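D-threo-3-hydroxyaspartate dehydratase (Delftia, PDB 3WQC) catalyses the pyridoxal 5'-phosphate-dependent deamination of D-threo-3-hydroxyaspartate to oxaloacetate and ammonia, and also acts on D-serine and other 3-hydroxyaspartates. Local coordinates at residues T54-P59 with L77-Q82; I145-H150 with V179-G184; G205-A210 with P221-G226; F369-A374 with T383-H388. All blocks are in the same frame, centred on the assembly; numbering follows the deposited sequence. Where two conformers were deposited one is given.

Contact 1. Residues T54-P59 with L77-Q82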
loop_
_atom_site.group_PDB
_atom_site.type_symbol
_atom_site.label_atom_id
_atom_site.label_comp_id
_atom_site.label_asym_id
_atom_site.label_seq_id
_atom_site.Cartn_x
_atom_site.Cartn_y
_atom_site.Cartn_z
ATOM N N THR B 54 -5.775 10.661 -5.946
ATOM C CA THR B 54 -5.307 9.567 -6.819
ATOM C C THR B 54 -3.782 9.799 -7.060
ATOM O O THR B 54 -3.060 8.743 -7.086
ATOM C CB THR B 54 -6.032 9.679 -8.173
ATOM O OG1 THR B 54 -7.407 9.301 -7.896
ATOM C CG2 THR B 54 -5.461 8.721 -9.214
ATOM N N SER B 55 -3.289 11.039 -7.278
ATOM C CA SER B 55 -1.865 11.199 -7.642
ATOM C C SER B 55 -1.085 11.857 -6.555
ATOM O O SER B 55 0.129 11.624 -6.423
ATOM C CB SER B 55 -1.750 12.121 -8.917
ATOM O OG SER B 55 -2.004 13.507 -8.591
ATOM N N LYS B 56 -1.728 12.746 -5.763
ATOM C CA LYS B 56 -1.031 13.593 -4.770
ATOM C C LYS B 56 0.305 14.162 -5.351
ATOM O O LYS B 56 1.295 14.331 -4.616
ATOM C CB LYS B 56 -0.733 12.851 -3.422
ATOM C CG LYS B 56 -2.019 12.247 -2.865
ATOM C CD LYS B 56 -1.732 11.733 -1.432
ATOM C CE LYS B 56 -2.957 10.989 -0.947
ATOM N NZ LYS B 56 -2.682 10.526 0.447
ATOM N N SER B 57 0.218 14.649 -6.620
ATOM C CA SER B 57 1.419 15.097 -7.279
ATOM C C SER B 57 1.167 16.490 -7.872
ATOM O O SER B 57 0.249 16.649 -8.646
ATOM C CB SER B 57 1.811 14.069 -8.342
ATOM O OG SER B 57 3.082 14.486 -8.944
ATOM N N VAL B 58 2.017 17.448 -7.510
ATOM C CA VAL B 58 1.868 18.855 -7.955
ATOM C C VAL B 58 1.796 18.966 -9.487
ATOM O O VAL B 58 0.859 19.593 -10.026
ATOM C CB VAL B 58 2.921 19.752 -7.313
ATOM C CG1 VAL B 58 2.994 21.125 -7.955
ATOM C CG2 VAL B 58 2.615 19.867 -5.815
ATOM N N PRO B 59 2.726 18.326 -10.224
ATOM C CA PRO B 59 2.664 18.499 -11.696
ATOM C C PRO B 59 1.446 17.853 -12.333
ATOM O O PRO B 59 0.978 18.297 -13.381
ATOM C CB PRO B 59 3.962 17.821 -12.248
ATOM C CG PRO B 59 4.519 17.021 -11.096
ATOM C CD PRO B 59 4.003 17.670 -9.804
ATOM N N LEU B 77 -5.432 16.686 5.337
ATOM C CA LEU B 77 -4.895 18.053 5.462
ATOM C C LEU B 77 -3.422 18.109 4.987
ATOM O O LEU B 77 -2.991 19.197 4.618
ATOM C CB LEU B 77 -5.097 18.665 6.859
ATOM C CG LEU B 77 -6.574 18.913 7.159
ATOM C CD1 LEU B 77 -6.656 19.517 8.552
ATOM C CD2 LEU B 77 -7.204 19.845 6.093
ATOM N N LYS B 78 -2.706 16.970 4.957
ATOM C CA LYS B 78 -1.338 17.030 4.421
ATOM C C LYS B 78 -1.400 17.394 2.954
ATOM O O LYS B 78 -0.570 18.182 2.477
ATOM C CB LYS B 78 -0.586 15.712 4.628
ATOM C CG LYS B 78 0.925 15.808 4.300
ATOM C CD LYS B 78 1.632 14.443 4.325
ATOM C CE LYS B 78 3.101 14.485 4.661
ATOM N NZ LYS B 78 3.551 13.138 5.217
ATOM N N GLU B 79 -2.353 16.837 2.212
ATOM C CA GLU B 79 -2.529 17.230 0.817
ATOM C C GLU B 79 -2.878 18.731 0.769
ATOM O O GLU B 79 -2.338 19.453 -0.094
ATOM C CB GLU B 79 -3.653 16.468 0.186
ATOM C CG GLU B 79 -3.306 15.051 -0.214
ATOM C CD GLU B 79 -4.596 14.264 -0.309
ATOM O OE1 GLU B 79 -4.853 13.396 0.565
ATOM O OE2 GLU B 79 -5.403 14.512 -1.221
ATOM N N ALA B 80 -3.783 19.221 1.628
ATOM C CA ALA B 80 -4.090 20.684 1.564
ATOM C C ALA B 80 -2.795 21.520 1.800
ATOM O O ALA B 80 -2.572 22.499 1.062
ATOM C CB ALA B 80 -5.132 21.011 2.638
ATOM N N GLU B 81 -1.942 21.093 2.797
ATOM C CA GLU B 81 -0.743 21.862 3.076
ATOM C C GLU B 81 0.160 21.877 1.824
ATOM O O GLU B 81 0.717 22.942 1.427
ATOM C CB GLU B 81 -0.142 21.224 4.387
ATOM C CG GLU B 81 1.228 21.642 4.784
ATOM C CD GLU B 81 1.738 20.760 5.954
ATOM O OE1 GLU B 81 2.614 19.801 5.723
ATOM O OE2 GLU B 81 1.272 21.006 7.102
ATOM N N GLN B 82 0.344 20.697 1.176
ATOM C CA GLN B 82 1.282 20.558 0.022
ATOM C C GLN B 82 0.771 21.402 -1.127
ATOM O O GLN B 82 1.533 22.136 -1.778
ATOM C CB GLN B 82 1.363 19.065 -0.413
ATOM C CG GLN B 82 2.052 18.842 -1.803
ATOM C CD GLN B 82 2.288 17.355 -2.177
ATOM O OE1 GLN B 82 3.059 16.604 -1.546
ATOM N NE2 GLN B 82 1.722 16.975 -3.284
#

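Contact 2. Residues I145-H150 with V179-G184. With PLP (pyridoxal-5'-phosphate), chain J.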
loop_
_atom_site.group_PDB
_atom_site.type_symbol
_atom_site.label_atom_id
_atom_site.label_comp_id
_atom_site.label_asym_id
_atom_site.label_seq_id
_atom_site.Cartn_x
_atom_site.Cartn_y
_atom_site.Cartn_z
ATOM N N ILE B 145 -23.918 14.598 1.993
ATOM C CA ILE B 145 -25.216 13.977 1.779
ATOM C C ILE B 145 -24.934 12.519 1.380
ATOM O O ILE B 145 -24.064 12.236 0.540
ATOM C CB ILE B 145 -25.974 14.707 0.663
ATOM C CG1 ILE B 145 -26.081 16.215 0.986
ATOM C CG2 ILE B 145 -27.371 14.047 0.488
ATOM C CD1 ILE B 145 -26.718 16.549 2.336
ATOM N N ASP B 146 -25.695 11.596 1.940
ATOM C CA ASP B 146 -25.638 10.164 1.579
ATOM C C ASP B 146 -26.755 9.971 0.541
ATOM O O ASP B 146 -27.968 10.101 0.857
ATOM C CB ASP B 146 -25.951 9.313 2.815
ATOM C CG ASP B 146 -26.000 7.839 2.510
ATOM O OD1 ASP B 146 -25.779 7.484 1.335
ATOM O OD2 ASP B 146 -26.301 7.042 3.443
ATOM N N THR B 147 -26.393 9.790 -0.730
ATOM C CA THR B 147 -27.367 9.618 -1.805
ATOM C C THR B 147 -27.468 8.169 -2.244
ATOM O O THR B 147 -28.423 7.831 -2.960
ATOM C CB THR B 147 -27.051 10.505 -3.039
ATOM O OG1 THR B 147 -25.693 10.237 -3.500
ATOM C CG2 THR B 147 -27.186 11.975 -2.704
ATOM N N ASP B 148 -26.539 7.282 -1.830
ATOM C CA ASP B 148 -26.575 5.886 -2.287
ATOM C C ASP B 148 -26.231 4.789 -1.259
ATOM O O ASP B 148 -26.085 3.602 -1.645
ATOM C CB ASP B 148 -25.690 5.761 -3.539
ATOM C CG ASP B 148 -24.195 5.845 -3.145
ATOM O OD1 ASP B 148 -23.908 6.353 -2.008
ATOM O OD2 ASP B 148 -23.337 5.442 -3.986
ATOM N N GLY B 149 -26.087 5.150 0.040
ATOM C CA GLY B 149 -25.791 4.222 1.091
ATOM C C GLY B 149 -24.341 3.801 1.191
ATOM O O GLY B 149 -24.014 2.858 1.888
ATOM N N HIS B 150 -23.469 4.474 0.434
ATOM C CA HIS B 150 -22.089 4.055 0.324
ATOM C C HIS B 150 -21.298 4.227 1.619
ATOM O O HIS B 150 -20.524 3.266 1.991
ATOM C CB HIS B 150 -21.393 4.873 -0.825
ATOM C CG HIS B 150 -19.967 4.543 -1.023
ATOM N ND1 HIS B 150 -19.539 3.285 -1.466
ATOM C CD2 HIS B 150 -18.813 5.374 -0.959
ATOM C CE1 HIS B 150 -18.150 3.323 -1.568
ATOM N NE2 HIS B 150 -17.723 4.581 -1.280
ATOM N N VAL B 179 -23.547 21.725 -0.269
ATOM C CA VAL B 179 -23.720 20.303 0.024
ATOM C C VAL B 179 -22.877 19.519 -0.965
ATOM O O VAL B 179 -22.614 19.972 -2.107
ATOM C CB VAL B 179 -25.194 19.809 -0.106
ATOM C CG1 VAL B 179 -25.976 20.354 1.098
ATOM C CG2 VAL B 179 -25.876 20.281 -1.422
ATOM N N LEU B 180 -22.437 18.309 -0.572
ATOM C CA LEU B 180 -21.712 17.482 -1.509
ATOM C C LEU B 180 -22.133 16.026 -1.295
ATOM O O LEU B 180 -22.528 15.647 -0.157
ATOM C CB LEU B 180 -20.163 17.597 -1.375
ATOM C CG LEU B 180 -19.519 16.921 -0.149
ATOM C CD1 LEU B 180 -17.991 16.760 -0.398
ATOM C CD2 LEU B 180 -19.741 17.694 1.180
ATOM N N THR B 181 -21.947 15.191 -2.330
ATOM C CA THR B 181 -22.215 13.782 -2.190
ATOM C C THR B 181 -21.195 13.048 -3.066
ATOM O O THR B 181 -20.714 13.651 -4.073
ATOM C CB THR B 181 -23.673 13.385 -2.616
ATOM O OG1 THR B 181 -23.865 12.022 -2.173
ATOM C CG2 THR B 181 -23.880 13.501 -4.089
ATOM N N HIS B 182 -20.885 11.790 -2.706
ATOM C CA HIS B 182 -20.053 10.945 -3.533
ATOM C C HIS B 182 -20.725 9.654 -3.700
ATOM O O HIS B 182 -20.887 8.863 -2.690
ATOM C CB HIS B 182 -18.727 10.751 -2.763
ATOM C CG HIS B 182 -17.791 9.721 -3.338
ATOM N ND1 HIS B 182 -17.227 9.776 -4.635
ATOM C CD2 HIS B 182 -17.292 8.537 -2.746
ATOM C CE1 HIS B 182 -16.366 8.675 -4.757
ATOM N NE2 HIS B 182 -16.443 7.940 -3.675
ATOM N N ALA B 183 -21.149 9.315 -4.946
ATOM C CA ALA B 183 -21.917 8.068 -5.104
ATOM C C ALA B 183 -20.960 6.897 -5.348
ATOM O O ALA B 183 -20.854 6.373 -6.474
ATOM C CB ALA B 183 -22.991 8.198 -6.182
ATOM N N GLY B 184 -20.169 6.517 -4.336
ATOM C CA GLY B 184 -19.106 5.480 -4.457
ATOM C C GLY B 184 -19.632 4.092 -4.755
ATOM O O GLY B 184 -18.846 3.211 -5.138
HETATM N N1 PLP J . -15.326 12.670 -3.918
HETATM C C2 PLP J . -14.955 12.084 -2.762
HETATM C C2A PLP J . -15.552 12.526 -1.445
HETATM C C3 PLP J . -13.965 11.034 -2.802
HETATM O O3 PLP J . -13.585 10.477 -1.662
HETATM C C4 PLP J . -13.441 10.648 -4.086
HETATM C C4A PLP J . -12.433 9.641 -4.131
HETATM C C5 PLP J . -13.893 11.329 -5.255
HETATM C C6 PLP J . -14.902 12.294 -5.128
HETATM C C5A PLP J . -13.378 10.957 -6.624
HETATM O O4P PLP J . -13.875 9.583 -6.970
HETATM P P PLP J . -13.138 8.830 -8.177
HETATM O O1P PLP J . -13.096 9.851 -9.252
HETATM O O2P PLP J . -14.065 7.708 -8.485
HETATM O O3P PLP J . -11.774 8.454 -7.765
HETATM O O HOH W 1 -21.345 11.246 0.089
HETATM O O HOH W 2 -23.606 8.882 -1.052
HETATM O O HOH W 3 -15.346 5.546 -2.841
#

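Contact 3. Residues G205-A210 with P221-G226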
loop_
_atom_site.group_PDB
_atom_site.type_symbol
_atom_site.label_atom_id
_atom_site.label_comp_id
_atom_site.label_asym_id
_atom_site.label_seq_id
_atom_site.Cartn_x
_atom_site.Cartn_y
_atom_site.Cartn_z
ATOM N N GLY B 205 -30.470 13.530 -5.453
ATOM C CA GLY B 205 -30.415 13.538 -3.993
ATOM C C GLY B 205 -29.608 14.742 -3.490
ATOM O O GLY B 205 -30.018 15.358 -2.490
ATOM N N CYS B 206 -28.488 15.111 -4.146
ATOM C CA CYS B 206 -27.723 16.258 -3.634
ATOM C C CYS B 206 -28.552 17.530 -3.808
ATOM O O CYS B 206 -28.545 18.404 -2.959
ATOM C CB CYS B 206 -26.375 16.280 -4.359
ATOM S SG CYS B 206 -25.161 17.113 -3.322
ATOM N N VAL B 207 -29.171 17.684 -5.013
ATOM C CA VAL B 207 -29.976 18.878 -5.256
ATOM C C VAL B 207 -31.193 18.883 -4.301
ATOM O O VAL B 207 -31.500 19.981 -3.783
ATOM C CB VAL B 207 -30.393 18.863 -6.758
ATOM C CG1 VAL B 207 -31.438 19.980 -6.989
ATOM C CG2 VAL B 207 -29.164 19.150 -7.659
ATOM N N GLN B 208 -31.784 17.725 -4.011
ATOM C CA GLN B 208 -32.892 17.696 -3.032
ATOM C C GLN B 208 -32.443 18.258 -1.691
ATOM O O GLN B 208 -33.158 19.066 -1.058
ATOM C CB GLN B 208 -33.379 16.243 -2.833
ATOM C CG GLN B 208 -34.443 15.994 -1.759
ATOM C CD GLN B 208 -34.782 14.517 -1.572
ATOM O OE1 GLN B 208 -34.119 13.659 -2.192
ATOM N NE2 GLN B 208 -35.552 14.202 -0.585
ATOM N N ALA B 209 -31.236 17.846 -1.243
ATOM C CA ALA B 209 -30.766 18.356 0.075
ATOM C C ALA B 209 -30.575 19.867 -0.011
ATOM O O ALA B 209 -30.926 20.600 0.940
ATOM C CB ALA B 209 -29.445 17.667 0.430
ATOM N N ALA B 210 -29.959 20.358 -1.128
ATOM C CA ALA B 210 -29.692 21.828 -1.247
ATOM C C ALA B 210 -31.075 22.549 -1.209
ATOM O O ALA B 210 -31.181 23.603 -0.561
ATOM C CB ALA B 210 -28.967 22.129 -2.534
ATOM N N PRO B 221 -24.946 27.654 -1.598
ATOM C CA PRO B 221 -24.699 28.047 -3.009
ATOM C C PRO B 221 -24.049 26.934 -3.849
ATOM O O PRO B 221 -24.150 26.986 -5.086
ATOM C CB PRO B 221 -23.835 29.282 -2.862
ATOM C CG PRO B 221 -23.261 29.192 -1.478
ATOM C CD PRO B 221 -24.270 28.521 -0.607
ATOM N N VAL B 222 -23.269 26.044 -3.233
ATOM C CA VAL B 222 -22.595 25.012 -4.021
ATOM C C VAL B 222 -23.327 23.687 -3.867
ATOM O O VAL B 222 -23.768 23.271 -2.766
ATOM C CB VAL B 222 -21.125 24.805 -3.537
ATOM C CG1 VAL B 222 -20.529 23.490 -4.134
ATOM C CG2 VAL B 222 -20.328 26.061 -3.840
ATOM N N VAL B 223 -23.471 22.991 -4.988
ATOM C CA VAL B 223 -23.986 21.595 -5.032
ATOM C C VAL B 223 -22.876 20.847 -5.723
ATOM O O VAL B 223 -22.647 21.038 -6.934
ATOM C CB VAL B 223 -25.327 21.438 -5.718
ATOM C CG1 VAL B 223 -25.773 19.989 -5.837
ATOM C CG2 VAL B 223 -26.344 22.298 -4.984
ATOM N N SER B 224 -22.203 19.888 -5.052
ATOM C CA SER B 224 -20.989 19.187 -5.580
ATOM C C SER B 224 -21.292 17.721 -5.579
ATOM O O SER B 224 -21.613 17.120 -4.497
ATOM C CB SER B 224 -19.864 19.573 -4.622
ATOM O OG SER B 224 -18.660 18.932 -5.041
ATOM N N VAL B 225 -21.129 17.055 -6.723
ATOM C CA VAL B 225 -21.334 15.584 -6.807
ATOM C C VAL B 225 -20.099 14.934 -7.365
ATOM O O VAL B 225 -19.281 15.634 -7.972
ATOM C CB VAL B 225 -22.573 15.186 -7.695
ATOM C CG1 VAL B 225 -23.826 15.946 -7.182
ATOM C CG2 VAL B 225 -22.320 15.566 -9.179
ATOM N N GLY B 226 -20.009 13.619 -7.260
ATOM C CA GLY B 226 -19.150 12.899 -8.230
ATOM C C GLY B 226 -18.434 11.688 -7.732
ATOM O O GLY B 226 -18.009 11.622 -6.598
#

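Contact 4. Residues F369-A374 with T383-H388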
loop_
_atom_site.group_PDB
_atom_site.type_symbol
_atom_site.label_atom_id
_atom_site.label_comp_id
_atom_site.label_asym_id
_atom_site.label_seq_id
_atom_site.Cartn_x
_atom_site.Cartn_y
_atom_site.Cartn_z
ATOM N N PHE B 369 4.541 4.439 -4.193
ATOM C CA PHE B 369 5.777 5.040 -4.744
ATOM C C PHE B 369 6.024 6.441 -4.205
ATOM O O PHE B 369 5.105 7.259 -4.177
ATOM C CB PHE B 369 5.691 5.126 -6.268
ATOM C CG PHE B 369 5.668 3.768 -6.894
ATOM C CD1 PHE B 369 4.471 3.044 -7.021
ATOM C CD2 PHE B 369 6.863 3.183 -7.358
ATOM C CE1 PHE B 369 4.460 1.737 -7.561
ATOM C CE2 PHE B 369 6.873 1.881 -7.885
ATOM C CZ PHE B 369 5.665 1.151 -8.008
ATOM N N PRO B 370 7.302 6.766 -3.918
ATOM C CA PRO B 370 7.646 8.139 -3.551
ATOM C C PRO B 370 7.417 9.088 -4.735
ATOM O O PRO B 370 7.251 10.287 -4.487
ATOM C CB PRO B 370 9.147 8.075 -3.228
ATOM C CG PRO B 370 9.376 6.624 -2.805
ATOM C CD PRO B 370 8.422 5.793 -3.637
ATOM N N ALA B 371 7.449 8.616 -5.972
ATOM C CA ALA B 371 7.408 9.519 -7.113
ATOM C C ALA B 371 6.973 8.693 -8.296
ATOM O O ALA B 371 7.194 7.449 -8.345
ATOM C CB ALA B 371 8.790 10.174 -7.452
ATOM N N TYR B 372 6.458 9.384 -9.305
ATOM C CA TYR B 372 6.171 8.786 -10.609
ATOM C C TYR B 372 7.340 9.126 -11.553
ATOM O O TYR B 372 8.075 10.073 -11.353
ATOM C CB TYR B 372 4.922 9.442 -11.235
ATOM C CG TYR B 372 3.682 9.205 -10.421
ATOM C CD1 TYR B 372 2.964 7.999 -10.521
ATOM C CD2 TYR B 372 3.186 10.187 -9.554
ATOM C CE1 TYR B 372 1.784 7.744 -9.792
ATOM C CE2 TYR B 372 2.005 9.987 -8.811
ATOM C CZ TYR B 372 1.341 8.793 -8.922
ATOM O OH TYR B 372 0.156 8.557 -8.247
ATOM N N GLN B 373 7.441 8.307 -12.602
ATOM C CA GLN B 373 8.356 8.640 -13.721
ATOM C C GLN B 373 7.445 9.071 -14.880
ATOM O O GLN B 373 6.697 8.181 -15.419
ATOM C CB GLN B 373 9.175 7.350 -14.046
ATOM C CG GLN B 373 10.144 7.074 -12.855
ATOM C CD GLN B 373 11.143 8.250 -12.739
ATOM O OE1 GLN B 373 11.512 8.882 -13.734
ATOM N NE2 GLN B 373 11.564 8.537 -11.575
ATOM N N ALA B 374 7.412 10.381 -15.186
ATOM C CA ALA B 374 6.488 10.922 -16.222
ATOM C C ALA B 374 7.141 10.752 -17.601
ATOM O O ALA B 374 8.218 11.287 -17.824
ATOM C CB ALA B 374 6.272 12.399 -15.970
ATOM N N THR B 383 11.201 12.750 -12.960
ATOM C CA THR B 383 10.682 12.244 -11.693
ATOM C C THR B 383 9.666 13.275 -11.171
ATOM O O THR B 383 10.001 14.478 -11.024
ATOM C CB THR B 383 11.863 12.192 -10.685
ATOM O OG1 THR B 383 12.817 11.227 -11.147
ATOM C CG2 THR B 383 11.344 11.733 -9.242
ATOM N N TRP B 384 8.436 12.814 -10.880
ATOM C CA TRP B 384 7.367 13.658 -10.337
ATOM C C TRP B 384 7.025 13.158 -8.969
ATOM O O TRP B 384 6.382 12.100 -8.816
ATOM C CB TRP B 384 6.143 13.594 -11.215
ATOM C CG TRP B 384 6.266 14.385 -12.500
ATOM C CD1 TRP B 384 7.409 15.027 -13.030
ATOM C CD2 TRP B 384 5.171 14.680 -13.413
ATOM N NE1 TRP B 384 7.106 15.710 -14.190
ATOM C CE2 TRP B 384 5.741 15.524 -14.486
ATOM C CE3 TRP B 384 3.776 14.348 -13.433
ATOM C CZ2 TRP B 384 4.948 16.045 -15.512
ATOM C CZ3 TRP B 384 2.986 14.844 -14.510
ATOM C CH2 TRP B 384 3.595 15.671 -15.537
ATOM N N GLU B 385 7.486 13.870 -7.928
ATOM C CA GLU B 385 7.259 13.427 -6.540
ATOM C C GLU B 385 5.759 13.402 -6.217
ATOM O O GLU B 385 4.968 14.182 -6.800
ATOM C CB GLU B 385 7.977 14.389 -5.597
ATOM C CG GLU B 385 9.515 14.212 -5.680
ATOM C CD GLU B 385 10.211 15.011 -4.611
ATOM O OE1 GLU B 385 9.527 15.615 -3.739
ATOM O OE2 GLU B 385 11.469 15.037 -4.646
ATOM N N ARG B 386 5.401 12.563 -5.272
ATOM C CA ARG B 386 4.029 12.600 -4.746
ATOM C C ARG B 386 4.097 12.445 -3.253
ATOM O O ARG B 386 5.127 12.022 -2.673
ATOM C CB ARG B 386 3.137 11.527 -5.396
ATOM C CG ARG B 386 3.641 10.119 -5.170
ATOM C CD ARG B 386 2.451 9.133 -5.376
ATOM N NE ARG B 386 1.595 9.209 -4.189
ATOM C CZ ARG B 386 0.294 8.841 -4.189
ATOM N NH1 ARG B 386 -0.402 8.778 -3.039
ATOM N NH2 ARG B 386 -0.375 8.589 -5.345
ATOM N N LEU B 387 2.978 12.729 -2.568
ATOM C CA LEU B 387 2.964 12.757 -1.083
ATOM C C LEU B 387 2.652 11.352 -0.520
ATOM O O LEU B 387 1.810 10.611 -1.065
ATOM C CB LEU B 387 1.799 13.672 -0.709
ATOM C CG LEU B 387 1.722 14.068 0.735
ATOM C CD1 LEU B 387 3.021 14.851 0.996
ATOM C CD2 LEU B 387 0.531 15.086 0.723
ATOM N N HIS B 388 3.336 11.054 0.583
ATOM C CA HIS B 388 3.091 9.830 1.367
ATOM C C HIS B 388 2.779 10.225 2.797
ATOM O O HIS B 388 3.444 11.069 3.382
ATOM C CB HIS B 388 4.427 8.999 1.327
ATOM C CG HIS B 388 4.315 7.678 1.971
ATOM N ND1 HIS B 388 5.249 7.241 2.890
ATOM C CD2 HIS B 388 3.413 6.643 1.763
ATOM C CE1 HIS B 388 4.938 5.915 3.214
ATOM N NE2 HIS B 388 3.806 5.556 2.508
HETATM O O HOH W 4 4.117 8.553 -2.085
HETATM O O HOH W 5 13.813 10.465 -13.757
#

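Contact 1. Residues T54-P59 with L77-Q82
K56 leaves its backbone with CG anti to its own carbonyl carbon (chi1 -53°) and then runs fully extended, which carries the butyl chain across the side chain of E79. The two side chains cross at about a right angle. K56 CD lies 3.9 Å from E79 CG, and K56 CE comes within 3.4 Å of E79 OE1. The ammonium group ends beside the same oxygen: K56 NZ to E79 OE1 is 3.6 Å, a long salt bridge. E79 OE1 also hydrogen-bonds S75 OG and T76 OG1, just before its helix. These bonds help fix the carboxylate beside the lysine. Cutting K56 back to alanine is likely to leave E79 without this positive neighbour and open a gap beside its CG. The helices starting at V58 and L77 belong to the alanine racemase-like barrel domain, and the loop 54-57 follows K53, the lysine inferred to carry the cofactor, which is not attached here. S55 OG accepts from S57 N at 3.2 Å in an ST turn within this loop. One helical turn after E79, Q82 extends toward the loop. Its NE2 donates to K56 O at 3.0 Å, with the oxygen close to the amide plane of Q82. The donor sits well above the carbonyl plane of K56. V58 CG2 packs 3.9 Å from Q82 NE2. S57 OG instead bonds to E385 O.

Contact 2. Residues I145-H150 with V179-G184
One wall of the pyridoxal-5'-phosphate pocket is H182, and this contact holds it beside the loop of H150, where strands 140-146 and 175-180 run out into loops. The H182 ring lies with one face over the pyridine ring of the cofactor, and its ND1 bonds to G226 O. The other face of H182 is approached by the backbone N of G184. H150 reaches G184 from the neighbouring loop: CG anti to the backbone N (chi1 179°) swings the ring out to G184, and chi2 of 65° turns its face to the glycine. G184 CA stands 3.5 Å from the centroid of the H150 ring, almost on the ring normal, a CH-pi contact. A water joins the two imidazoles, 3.0 Å from H150 NE2 and 2.8 Å from H182 NE2. With a serine at H150, G184 CA would probably lose its aromatic cover and the water one of its two histidines. The strands are parallel neighbours in the TIM-barrel-like domain of the alanine racemase family. I145 N donates to L180 O at 2.8 Å. Beyond this bond, side chains take over. T181 OG1 donates to I145 O at 2.7 Å and receives the hydroxyl of T147, tip to tip, with T147 OG1 to T181 OG1 at 2.9 Å. A water also bridges I145 O and H182 N. D148 folds back on its own loop, where its OD1 accepts from H150 N in an Asx turn. D148 OD2 bonds to S185 OG and lies 3.1 Å from A183 C.

Contact 3. Residues G205-A210 with P221-G226
Helix 192-215 packs on the outer side of strand 222-225 in the barrel domain, and this contact is one patch of that layer. The two short segments run nearly antiparallel, at 158°, with their axes 8.5 Å apart at closest approach. V223 is the centre of the patch. With CG1 anti to the backbone N (chi1 176°), V223 turns CG1 to C206 and V207 and CG2 to A210. CG1 touches V207 CG2 at 3.9 Å, the two valines crossing at about a right angle, and also lies 3.9 Å from C206 SG. CG2 of V223 meets A210 CB at 3.6 Å. C206 spans two strand positions. Its CB packs against V225 CG1 at 3.8 Å, while its SG reaches S224 O at 3.7 Å. The side-chain contacts are apolar. S224 points to the other side of the strand, where its OG bonds to E242 and R244. G226, just past the strand end, touches the cofactor. Helix outside, strand inside and cofactor beyond the C-terminal end of the strand is the layout of a TIM barrel, as in the alanine racemase family.

Contact 4. Residues F369-A374 with T383-H388
Backbone bonds pair the two strands at Y372 and W384. Y372 N donates to W384 O and W384 N to Y372 O, both at 2.8 Å, in an antiparallel hydrogen-bonded pair. A third bond, R386 N to P370 O, extends the ladder past the strand ends. A371 with E385 and Q373 with T383 are the flanking non-hydrogen-bonded pairs.

Two side-chain hydrogen bonds flank the ladder. On the face of A371, Q373 bends at chi2 (-63°), which brings its amide alongside T383. Its NE2 donates to T383 OG1 at 3.0 Å, and a water links Q373 OE1 to the same hydroxyl. R386 lies just past the strand end. Its NH2 donates to Y372 OH at 3.0 Å, with the oxygen in the guanidinium plane. The ring and guanidinium planes stand 55° apart. R386 NH2 also makes a weak bond to T54 O.

Apolar contacts add to these. A374 CB sits over one face of the W384 indole, 3.6 Å from the centroid of its five-membered ring, a CH-pi contact. R386 CD lies 3.6 Å from Y372 CE2. A371 CB and T383 CG2 are tightly packed at 3.5 Å. Y372 also meets F250 edge-to-face. The antiparallel pair 371-375 and 381-385 is a beta hairpin near the C-terminus, joined to the mixed sheet of the second domain through strand 22-26.

Contacts 2 and 3 share the barrel domain and its parallel sheet, in which strands 175-180 and 222-225 are neighbours. Contact 3 is buried and apolar on the helix side of the sheet; contact 2 is also buried, but polar and water-bridged where its strands end at the cofactor. Contacts 1 and 4 meet on the other side of the cofactor. S57 bonds to E385, and K78 NZ to H388 O, tying the start of helix 58-66 and helix 77-85 to the end of the hairpin and the tail after it. Contact 1 is buried and charged, whereas contact 4 is partly exposed and mainly backbone-paired. Contacts 1, 2 and 4 reach the second subunit; contact 3 does not.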